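Side-chain contacts in esterase (Staphylococcus aureus subsp. aureus USA300_TCH1516, PDB 3D7R), which is a putative esterase of the alpha/beta hydrolase fold that probably cleaves ester bonds, although its natural substrate is not established: residues H37-M42 with Q110-H115; L177-V182 with I246-G251; D220-Q225 with M295-P300; Y290-M295 with I311-K316. All blocks are in the same frame, centred on the assembly; numbering follows the deposited sequence.

Overall arrangement
All four contacts pack round the mixed eight-stranded sheet of an alpha/beta hydrolase fold. Contact 1 ties the N-terminal segment to the start of helix 113-126 and comes first along the chain. Contact 2, across the chain's centre and with its centre about 22 Å from that of contact 1, packs helix 173-187 against the loop before strand 259-264. The segments of contact 3 alternate with those of contacts 2 and 4. Contact 3 lies about 12 Å, centre to centre, from contact 1, which it touches through Ile41 and Met42, and shares Met295 with contact 4. It lies in the loop that connects edge strand 287-292 and helix 305-318, joined by contact 4, and holds a histidine at the position of the family's catalytic one.

Contact 1: H37-M42 with Q110-H115; sequences HNRSIM and QPSPFH. With DMS (dimethyl sulfoxide), chain I.
Arg39 reaches from the short 3-10 turn 37-39 to the capped start of helix 113-126, where Ser112 and His115 form a capping box. Its guanidinium lies flat over Ser112, whose CB sits 3.6 Å above the plane, over the centre of the group. At the edge of that same plane Arg39 grips one acceptor end-on: NH1 is 2.8 Å and NH2 2.9 Å from Gln110 O. The carbonyl points into the fork, with the N-H...O angles bent to 146° and 141°, as expected when two nitrogens share one oxygen. The arginine chain runs out straight at chi2 and bends at chi3 (78°), which brings the guanidinium over Ser112. The paired bonds to Gln110 O restrain the rotation of the guanidinium, and Ser112 backs one of its faces.

Gln110 contributes its backbone here; its side chain leads off to Lys137. In the box, Ser112 OG accepts from Phe114 N, while Ser112 N donates to His115 ND1 in the plane of the imidazole. The other ring nitrogen, NE2, is bonded to Asp171, so the histidine is held at both nitrogens. Arg39 NH2 comes to the edge of this ring, 4.0 Å from His115 CE1. The contact thus fastens the segment preceding helix 46-61 to the residues that lead into helix 113-126. A dimethyl sulfoxide, probably from the crystallisation liquor, lies beside it: its C2 is centred over one face of the Phe114 ring, and Ser112 OG donates to its O at 2.6 Å.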
# COMPACT_ATOMS: atom_id res chain seq x y z
N HIS A 37 -6.09 18.70 -1.76
CA HIS A 37 -6.48 19.07 -0.40
C HIS A 37 -7.34 17.99 0.25
O HIS A 37 -7.21 17.73 1.45
CB HIS A 37 -7.24 20.41 -0.37
CG HIS A 37 -6.36 21.62 -0.46
ND1 HIS A 37 -6.46 22.53 -1.50
CD2 HIS A 37 -5.38 22.08 0.35
CE1 HIS A 37 -5.57 23.49 -1.32
NE2 HIS A 37 -4.90 23.24 -0.20
N ASN A 38 -8.21 17.36 -0.54
CA ASN A 38 -9.10 16.32 -0.00
C ASN A 38 -8.39 15.00 0.36
O ASN A 38 -9.03 14.03 0.76
CB ASN A 38 -10.33 16.08 -0.92
CG ASN A 38 -9.98 15.52 -2.31
OD1 ASN A 38 -8.90 14.96 -2.54
ND2 ASN A 38 -10.91 15.67 -3.26
N ARG A 39 -7.07 14.97 0.20
CA ARG A 39 -6.29 13.81 0.63
C ARG A 39 -5.32 14.18 1.76
O ARG A 39 -4.55 13.34 2.24
CB ARG A 39 -5.52 13.21 -0.55
CG ARG A 39 -6.40 12.64 -1.66
CD ARG A 39 -5.57 11.82 -2.66
NE ARG A 39 -5.24 10.50 -2.12
CZ ARG A 39 -6.11 9.49 -2.04
NH1 ARG A 39 -7.35 9.64 -2.46
NH2 ARG A 39 -5.72 8.32 -1.53
N SER A 40 -5.33 15.44 2.17
CA SER A 40 -4.37 15.87 3.18
C SER A 40 -4.76 15.35 4.55
O SER A 40 -5.92 15.33 4.92
CB SER A 40 -4.20 17.39 3.18
OG SER A 40 -3.49 17.79 4.34
N ILE A 41 -3.76 14.88 5.29
CA ILE A 41 -3.98 14.45 6.67
C ILE A 41 -3.21 15.37 7.63
O ILE A 41 -2.92 14.99 8.78
CB ILE A 41 -3.58 12.97 6.89
CG1 ILE A 41 -2.11 12.74 6.52
CG2 ILE A 41 -4.51 12.05 6.11
CD1 ILE A 41 -1.51 11.57 7.23
N MSE A 42 -2.90 16.58 7.15
CA MSE A 42 -2.17 17.55 7.96
C MSE A 42 -3.13 18.24 8.93
O MSE A 42 -3.31 19.46 8.85
CB MSE A 42 -1.47 18.59 7.07
CG MSE A 42 -0.41 18.02 6.14
SE MSE A 42 0.84 16.83 7.08
CE MSE A 42 2.35 17.08 5.91
N GLN A 110 -10.11 6.69 -0.42
CA GLN A 110 -10.22 5.78 -1.55
C GLN A 110 -9.03 6.03 -2.48
O GLN A 110 -8.20 6.94 -2.21
CB GLN A 110 -11.56 6.01 -2.27
CG GLN A 110 -12.80 5.73 -1.43
CD GLN A 110 -13.02 4.25 -1.10
OE1 GLN A 110 -12.08 3.48 -0.88
NE2 GLN A 110 -14.29 3.86 -1.00
N PRO A 111 -8.89 5.21 -3.56
CA PRO A 111 -7.77 5.47 -4.45
C PRO A 111 -7.76 6.86 -5.07
O PRO A 111 -8.81 7.40 -5.46
CB PRO A 111 -7.93 4.40 -5.55
CG PRO A 111 -8.68 3.30 -4.88
CD PRO A 111 -9.66 4.03 -3.98
N SER A 112 -6.56 7.42 -5.16
CA SER A 112 -6.29 8.68 -5.83
C SER A 112 -6.41 8.47 -7.33
O SER A 112 -6.19 7.36 -7.79
CB SER A 112 -4.84 9.07 -5.51
OG SER A 112 -4.46 10.17 -6.28
N PRO A 113 -6.73 9.53 -8.10
CA PRO A 113 -6.63 9.41 -9.55
C PRO A 113 -5.20 9.05 -10.00
O PRO A 113 -5.04 8.43 -11.06
CB PRO A 113 -7.01 10.81 -10.06
CG PRO A 113 -6.88 11.70 -8.87
CD PRO A 113 -7.19 10.87 -7.69
N PHE A 114 -4.20 9.43 -9.20
CA PHE A 114 -2.80 9.09 -9.45
C PHE A 114 -2.53 7.60 -9.17
O PHE A 114 -1.57 7.03 -9.72
CB PHE A 114 -1.87 9.95 -8.58
CG PHE A 114 -1.65 11.35 -9.09
CD1 PHE A 114 -2.58 11.98 -9.92
CD2 PHE A 114 -0.50 12.06 -8.75
CE1 PHE A 114 -2.36 13.30 -10.41
CE2 PHE A 114 -0.29 13.37 -9.21
CZ PHE A 114 -1.22 13.98 -10.05
N HIS A 115 -3.33 6.99 -8.29
CA HIS A 115 -3.27 5.54 -8.10
C HIS A 115 -3.75 4.84 -9.36
O HIS A 115 -3.16 3.85 -9.79
CB HIS A 115 -4.12 5.07 -6.92
CG HIS A 115 -3.47 5.22 -5.57
ND1 HIS A 115 -4.07 5.90 -4.53
CD2 HIS A 115 -2.30 4.75 -5.09
CE1 HIS A 115 -3.28 5.87 -3.47
NE2 HIS A 115 -2.20 5.17 -3.78
S DMS I . -2.40 13.26 -5.19
O DMS I . -2.65 11.50 -5.07
C1 DMS I . -0.62 13.53 -5.45
C2 DMS I . -3.02 13.86 -6.78

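Contact 2: L177-V182 with I246-G251; sequences LALSFV and ISPING
Leu179 and Pro248 carry this contact, their side chains meeting at a slant rather than side by side. The leucine projects from helix 173-187 with CG anti to the backbone N (chi1 174°), which sends its CD2 branch out to the proline ring. Leu179 CD2 comes within 3.7 Å of Pro248 CB, and Leu179 CG lies 3.8 Å from the same carbon. The ring therefore meets the leucine mainly with its CB corner; its CG is slightly farther, 4.0 Å from Leu179 CD2.

Pro248 opens the 3-10 turn 248-250, and its ring also leans on the helix backbone, with CB 3.8 Å from Ser180 N. Ser180 meets the same carbon with its side chain, its CB 4.0 Å from Pro248 CB, while its hydroxyl turns elsewhere and bonds to Arg245 O. The helix is the one that follows strand 166-171, the position of the nucleophile elbow in alpha/beta hydrolases, and it links that strand to the parallel strand 195-199. Besides the proline, Leu179 touches Leu196 and Leu198 of that strand and Phe276 of helix 270-282.

Between the two segments the join is purely van der Waals contact between buried residues. Polar bonds alongside, Ser180 OG with Arg245 O and Gln183 NE2 with Pro248 O, probably help to seat the loop on the helix.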
# COMPACT_ATOMS: atom_id res chain seq x y z
N LEU A 177 -0.68 -2.75 5.09
CA LEU A 177 -1.73 -3.77 4.94
C LEU A 177 -1.20 -5.00 4.18
O LEU A 177 -1.43 -6.13 4.58
CB LEU A 177 -2.96 -3.23 4.18
CG LEU A 177 -3.92 -2.21 4.79
CD1 LEU A 177 -5.21 -2.13 3.96
CD2 LEU A 177 -4.27 -2.59 6.24
N ALA A 178 -0.45 -4.76 3.11
CA ALA A 178 0.11 -5.84 2.30
C ALA A 178 1.06 -6.71 3.12
O ALA A 178 0.92 -7.93 3.11
CB ALA A 178 0.81 -5.27 1.06
N LEU A 179 2.02 -6.10 3.84
CA LEU A 179 2.93 -6.89 4.68
C LEU A 179 2.17 -7.63 5.80
O LEU A 179 2.37 -8.83 6.01
CB LEU A 179 4.07 -6.03 5.27
CG LEU A 179 4.99 -6.73 6.29
CD1 LEU A 179 5.69 -7.96 5.72
CD2 LEU A 179 6.03 -5.78 6.87
N SER A 180 1.33 -6.90 6.54
CA SER A 180 0.52 -7.51 7.60
C SER A 180 -0.35 -8.68 7.08
O SER A 180 -0.49 -9.72 7.74
CB SER A 180 -0.34 -6.44 8.27
OG SER A 180 -1.26 -7.02 9.16
N PHE A 181 -0.92 -8.51 5.89
CA PHE A 181 -1.74 -9.57 5.29
C PHE A 181 -0.90 -10.82 4.93
O PHE A 181 -1.31 -11.94 5.18
CB PHE A 181 -2.53 -9.05 4.08
CG PHE A 181 -3.23 -10.15 3.29
CD1 PHE A 181 -4.31 -10.83 3.84
CD2 PHE A 181 -2.77 -10.52 2.02
CE1 PHE A 181 -4.93 -11.87 3.14
CE2 PHE A 181 -3.40 -11.56 1.31
CZ PHE A 181 -4.47 -12.22 1.87
N VAL A 182 0.28 -10.62 4.36
CA VAL A 182 1.15 -11.77 4.03
C VAL A 182 1.63 -12.45 5.32
O VAL A 182 1.77 -13.68 5.38
CB VAL A 182 2.31 -11.33 3.10
CG1 VAL A 182 3.34 -12.47 2.94
CG2 VAL A 182 1.74 -10.87 1.74
N ILE A 246 -1.42 -4.04 12.92
CA ILE A 246 -1.49 -2.61 12.58
C ILE A 246 -0.11 -2.07 12.18
O ILE A 246 0.02 -1.32 11.21
CB ILE A 246 -2.02 -1.80 13.77
CG1 ILE A 246 -3.46 -2.25 14.10
CG2 ILE A 246 -1.98 -0.29 13.46
CD1 ILE A 246 -3.95 -1.80 15.43
N SER A 247 0.91 -2.46 12.94
CA SER A 247 2.29 -2.07 12.71
C SER A 247 3.09 -3.34 12.43
O SER A 247 3.67 -3.92 13.35
CB SER A 247 2.83 -1.34 13.94
OG SER A 247 2.19 -0.08 14.10
N PRO A 248 3.10 -3.80 11.16
CA PRO A 248 3.70 -5.07 10.76
C PRO A 248 5.23 -5.15 10.93
O PRO A 248 5.81 -6.25 10.85
CB PRO A 248 3.29 -5.19 9.28
CG PRO A 248 3.11 -3.79 8.83
CD PRO A 248 2.48 -3.12 10.01
N ILE A 249 5.87 -4.02 11.24
CA ILE A 249 7.28 -4.06 11.66
C ILE A 249 7.45 -5.01 12.88
O ILE A 249 8.54 -5.59 13.08
CB ILE A 249 7.82 -2.65 12.01
CG1 ILE A 249 9.36 -2.65 12.03
CG2 ILE A 249 7.16 -2.12 13.33
CD1 ILE A 249 9.98 -1.24 11.84
N ASN A 250 6.37 -5.17 13.65
CA ASN A 250 6.35 -6.03 14.83
C ASN A 250 5.88 -7.46 14.52
O ASN A 250 5.81 -8.30 15.43
CB ASN A 250 5.42 -5.44 15.90
CG ASN A 250 5.91 -4.11 16.45
OD1 ASN A 250 7.13 -3.88 16.57
ND2 ASN A 250 4.96 -3.23 16.80
N GLY A 251 5.56 -7.74 13.25
CA GLY A 251 4.99 -9.05 12.86
C GLY A 251 6.00 -10.12 12.49
O GLY A 251 7.22 -9.91 12.62

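Contact 3: D220-Q225 with M295-P300; sequences DAVLSQ and MVHDFP
Asp220 OD1, whose nearest atom across the contact is His297 CB, is gripped by three donors. Val222 N bonds to Asp220 OD1 at 2.9 Å, completing an Asx turn, and Leu223 N, also at 2.9 Å, comes in from above the carboxylate plane with an almost straight N-H...O angle of 170°. Both nitrogens approach from one face. The third donor is a water that also accepts from His297 N, 2.8 Å away, and so bridges the two loops.

The turn presents Val222 and Leu223 to the imidazole of His297. Leu223 CD2 makes a CH-pi contact over the ring, 3.9 Å from its centroid and displaced toward the rim. Asp298 CB covers the opposite face, while Val222 CG1 packs at 3.7 Å from His297 CD2.

His297 lies on the type II turn Val296-Phe299, in the loop after the last strand of the sheet, where alpha/beta hydrolases carry their catalytic histidine. Its ND1 bonds to Glu267 OE1, consistent with a histidine-acid pair. The other carboxylate oxygen, Asp220 OD2, accepts from Met268 N, so Asp220 also holds the residue following Glu267. With CG anti to the backbone N (chi1 -179°), the ring is carried between Leu223 and Asp298 CB.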
# COMPACT_ATOMS: atom_id res chain seq x y z
N ASP A 220 9.17 16.20 5.27
CA ASP A 220 8.00 15.40 4.87
C ASP A 220 6.74 16.25 4.83
O ASP A 220 6.16 16.52 5.87
CB ASP A 220 7.80 14.22 5.83
CG ASP A 220 6.79 13.19 5.30
OD1 ASP A 220 5.95 13.53 4.44
OD2 ASP A 220 6.85 12.03 5.73
N ALA A 221 6.31 16.62 3.63
CA ALA A 221 5.14 17.47 3.43
C ALA A 221 3.87 16.64 3.22
O ALA A 221 2.84 17.19 2.86
CB ALA A 221 5.38 18.38 2.22
N VAL A 222 3.94 15.33 3.46
CA VAL A 222 2.80 14.44 3.24
C VAL A 222 2.33 13.78 4.53
O VAL A 222 1.14 13.81 4.85
CB VAL A 222 3.14 13.33 2.22
CG1 VAL A 222 1.89 12.41 1.96
CG2 VAL A 222 3.64 13.94 0.91
N LEU A 223 3.24 13.16 5.27
CA LEU A 223 2.84 12.46 6.49
C LEU A 223 2.76 13.40 7.67
O LEU A 223 3.49 14.37 7.74
CB LEU A 223 3.80 11.31 6.80
CG LEU A 223 3.76 10.20 5.74
CD1 LEU A 223 4.79 9.13 6.08
CD2 LEU A 223 2.36 9.60 5.63
N SER A 224 1.88 13.05 8.62
CA SER A 224 1.68 13.73 9.87
C SER A 224 1.56 12.67 10.96
O SER A 224 0.71 11.78 10.85
CB SER A 224 0.38 14.51 9.80
OG SER A 224 -0.02 14.95 11.08
N GLN A 225 2.40 12.72 12.00
CA GLN A 225 2.26 11.78 13.12
C GLN A 225 0.85 11.90 13.70
O GLN A 225 0.18 10.90 13.85
CB GLN A 225 3.29 12.01 14.25
CG GLN A 225 3.29 10.81 15.24
CD GLN A 225 4.06 11.03 16.53
OE1 GLN A 225 4.38 12.16 16.90
NE2 GLN A 225 4.36 9.94 17.24
N MSE A 295 13.62 11.51 -2.61
CA MSE A 295 12.20 11.32 -2.91
C MSE A 295 11.28 11.45 -1.71
O MSE A 295 11.68 11.18 -0.55
CB MSE A 295 11.96 9.97 -3.60
CG MSE A 295 12.48 9.92 -5.03
SE MSE A 295 11.61 11.25 -6.16
CE MSE A 295 12.94 12.65 -6.10
N VAL A 296 10.03 11.83 -2.00
CA VAL A 296 9.00 12.05 -1.01
C VAL A 296 8.17 10.78 -0.77
O VAL A 296 8.31 9.78 -1.49
CB VAL A 296 8.06 13.24 -1.41
CG1 VAL A 296 8.89 14.53 -1.65
CG2 VAL A 296 7.19 12.91 -2.64
N HIS A 297 7.30 10.83 0.25
CA HIS A 297 6.39 9.72 0.55
C HIS A 297 5.57 9.34 -0.68
O HIS A 297 4.95 10.20 -1.30
CB HIS A 297 5.43 10.09 1.68
CG HIS A 297 4.48 8.99 2.04
ND1 HIS A 297 4.91 7.78 2.56
CD2 HIS A 297 3.13 8.89 1.91
CE1 HIS A 297 3.86 7.00 2.76
NE2 HIS A 297 2.78 7.64 2.37
N ASP A 298 5.60 8.05 -1.04
CA ASP A 298 4.69 7.51 -2.06
C ASP A 298 5.08 8.06 -3.42
O ASP A 298 4.22 8.17 -4.33
CB ASP A 298 3.25 7.94 -1.73
CG ASP A 298 2.19 6.88 -2.07
OD1 ASP A 298 2.52 5.70 -2.24
OD2 ASP A 298 1.00 7.26 -2.15
N PHE A 299 6.37 8.37 -3.59
CA PHE A 299 6.81 9.12 -4.77
C PHE A 299 6.38 8.55 -6.14
O PHE A 299 6.11 9.34 -7.03
CB PHE A 299 8.32 9.43 -4.74
CG PHE A 299 9.19 8.26 -5.09
CD1 PHE A 299 9.51 7.97 -6.42
CD2 PHE A 299 9.73 7.46 -4.08
CE1 PHE A 299 10.34 6.88 -6.76
CE2 PHE A 299 10.55 6.36 -4.38
CZ PHE A 299 10.85 6.07 -5.73
N PRO A 300 6.31 7.21 -6.31
CA PRO A 300 5.94 6.66 -7.62
C PRO A 300 4.56 7.06 -8.16
O PRO A 300 4.29 6.81 -9.34
CB PRO A 300 6.00 5.14 -7.39
CG PRO A 300 7.04 4.99 -6.27
CD PRO A 300 6.59 6.11 -5.35
O HOH W 1 7.15 13.11 1.87

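Contact 4: Y290-M295 with I311-K316; sequences YDYPKM and IKQIAK. With DMS (dimethyl sulfoxide), chain F.
Edge strand 287-292 and helix 305-318 approach each other most closely in backbone at Tyr290 and Gln313, whose CA atoms are 8.6 Å apart. Two residues apart on the strand, Tyr290 and Tyr292 both direct their CB toward the helix. From Tyr292 the chain folds through a type I turn to Met295, while 311-316 continues as regular helix.

Gln313 spans the gap. Its chain is extended beyond CG (chi2 164°) and slides past the Tyr290 ring in the opposite direction, with CB over one face near the rim. The amide is tilted 43° to that ring, and Gln313 NE2 lies 3.4 Å from Tyr290 CD1. Its two ends then part company. Gln313 OE1 sits at the edge of the Tyr292 ring and accepts from Tyr292 OH at 2.5 Å, with the hydroxyl above the carbonyl plane (41° out). Gln313 NE2 donates to the O of a dimethyl sulfoxide, probably a crystallisation additive, 2.7 Å away.

This is the C-terminal strand-loop-helix of the alpha/beta hydrolase fold; the loop between its two elements carries His297. Tyr290 also stacks on Phe262 of neighbouring strand 259-264. Its hydroxyl bonds to Glu288 OE1, and a water 2.7 Å from Tyr290 OH ties it to the helix through Gln313 O. The dimethyl sulfoxide lies against Tyr292, its C2 centred 3.5 Å above the plane of that ring, with its O toward the edge of Tyr290.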
# COMPACT_ATOMS: atom_id res chain seq x y z
N TYR A 290 15.09 -0.44 -2.60
CA TYR A 290 15.44 0.61 -3.53
C TYR A 290 15.15 1.93 -2.83
O TYR A 290 14.00 2.33 -2.68
CB TYR A 290 14.63 0.46 -4.82
CG TYR A 290 14.87 -0.83 -5.58
CD1 TYR A 290 15.86 -0.90 -6.57
CD2 TYR A 290 14.14 -1.99 -5.30
CE1 TYR A 290 16.09 -2.08 -7.30
CE2 TYR A 290 14.36 -3.18 -6.02
CZ TYR A 290 15.33 -3.21 -7.01
OH TYR A 290 15.58 -4.36 -7.72
N ASP A 291 16.20 2.58 -2.36
CA ASP A 291 16.09 3.74 -1.48
C ASP A 291 16.48 4.99 -2.27
O ASP A 291 17.62 5.11 -2.71
CB ASP A 291 17.03 3.56 -0.29
CG ASP A 291 16.81 4.60 0.82
OD1 ASP A 291 15.96 5.51 0.66
OD2 ASP A 291 17.48 4.48 1.87
N TYR A 292 15.51 5.89 -2.44
CA TYR A 292 15.71 7.12 -3.23
C TYR A 292 15.93 8.32 -2.31
O TYR A 292 14.98 8.87 -1.79
CB TYR A 292 14.49 7.35 -4.12
CG TYR A 292 14.39 6.43 -5.31
CD1 TYR A 292 14.50 6.93 -6.61
CD2 TYR A 292 14.15 5.05 -5.15
CE1 TYR A 292 14.40 6.10 -7.72
CE2 TYR A 292 14.05 4.20 -6.28
CZ TYR A 292 14.18 4.75 -7.55
OH TYR A 292 14.06 3.96 -8.67
N PRO A 293 17.17 8.73 -2.10
CA PRO A 293 17.46 9.74 -1.05
C PRO A 293 16.63 11.03 -1.10
O PRO A 293 16.28 11.56 -0.04
CB PRO A 293 18.94 10.07 -1.27
CG PRO A 293 19.49 8.84 -1.88
CD PRO A 293 18.40 8.29 -2.78
N LYS A 294 16.30 11.53 -2.28
CA LYS A 294 15.64 12.84 -2.36
C LYS A 294 14.14 12.73 -2.56
O LYS A 294 13.45 13.75 -2.65
CB LYS A 294 16.29 13.71 -3.43
CG LYS A 294 17.76 14.10 -3.10
CD LYS A 294 18.59 14.38 -4.35
CE LYS A 294 17.95 15.37 -5.30
NZ LYS A 294 16.97 14.72 -6.24
N MSE A 295 13.62 11.51 -2.61
CA MSE A 295 12.20 11.32 -2.91
C MSE A 295 11.28 11.45 -1.71
O MSE A 295 11.68 11.18 -0.55
CB MSE A 295 11.96 9.97 -3.60
CG MSE A 295 12.48 9.92 -5.03
SE MSE A 295 11.61 11.25 -6.16
CE MSE A 295 12.94 12.65 -6.10
N ILE A 311 9.20 2.00 -11.44
CA ILE A 311 8.33 1.08 -12.18
C ILE A 311 9.15 0.10 -13.00
O ILE A 311 8.85 -1.10 -13.00
CB ILE A 311 7.28 1.84 -13.03
CG1 ILE A 311 6.23 2.47 -12.10
CG2 ILE A 311 6.59 0.90 -14.03
CD1 ILE A 311 5.51 3.66 -12.71
N LYS A 312 10.21 0.58 -13.66
CA LYS A 312 11.10 -0.31 -14.42
C LYS A 312 11.78 -1.32 -13.49
O LYS A 312 11.97 -2.47 -13.87
CB LYS A 312 12.15 0.46 -15.21
CG LYS A 312 11.61 1.24 -16.39
CD LYS A 312 12.76 1.93 -17.18
CE LYS A 312 12.25 3.14 -17.98
NZ LYS A 312 11.93 2.81 -19.41
N GLN A 313 12.15 -0.88 -12.28
CA GLN A 313 12.75 -1.78 -11.29
C GLN A 313 11.77 -2.87 -10.82
O GLN A 313 12.17 -4.02 -10.60
CB GLN A 313 13.28 -0.99 -10.10
CG GLN A 313 14.57 -0.21 -10.46
CD GLN A 313 14.92 0.85 -9.46
OE1 GLN A 313 14.04 1.42 -8.80
NE2 GLN A 313 16.21 1.13 -9.33
N ILE A 314 10.51 -2.49 -10.63
CA ILE A 314 9.44 -3.47 -10.38
C ILE A 314 9.37 -4.48 -11.52
O ILE A 314 9.43 -5.69 -11.28
CB ILE A 314 8.07 -2.78 -10.16
CG1 ILE A 314 8.12 -1.94 -8.87
CG2 ILE A 314 6.93 -3.84 -10.09
CD1 ILE A 314 6.88 -1.11 -8.60
N ALA A 315 9.30 -4.00 -12.77
CA ALA A 315 9.21 -4.86 -13.96
C ALA A 315 10.40 -5.82 -14.08
O ALA A 315 10.23 -7.01 -14.34
CB ALA A 315 9.09 -4.01 -15.23
N LYS A 316 11.61 -5.30 -13.89
CA LYS A 316 12.81 -6.12 -13.96
C LYS A 316 12.87 -7.17 -12.83
O LYS A 316 13.29 -8.30 -13.06
CB LYS A 316 14.06 -5.24 -13.93
CG LYS A 316 15.38 -5.97 -14.29
CD LYS A 316 16.06 -6.55 -13.05
CE LYS A 316 17.10 -7.63 -13.40
NZ LYS A 316 17.20 -8.66 -12.30
S DMS F . 17.69 3.12 -6.15
O DMS F . 17.69 2.84 -7.90
C1 DMS F . 19.34 2.69 -5.54
C2 DMS F . 17.74 4.91 -5.92
O HOH W 2 15.10 -4.34 -10.36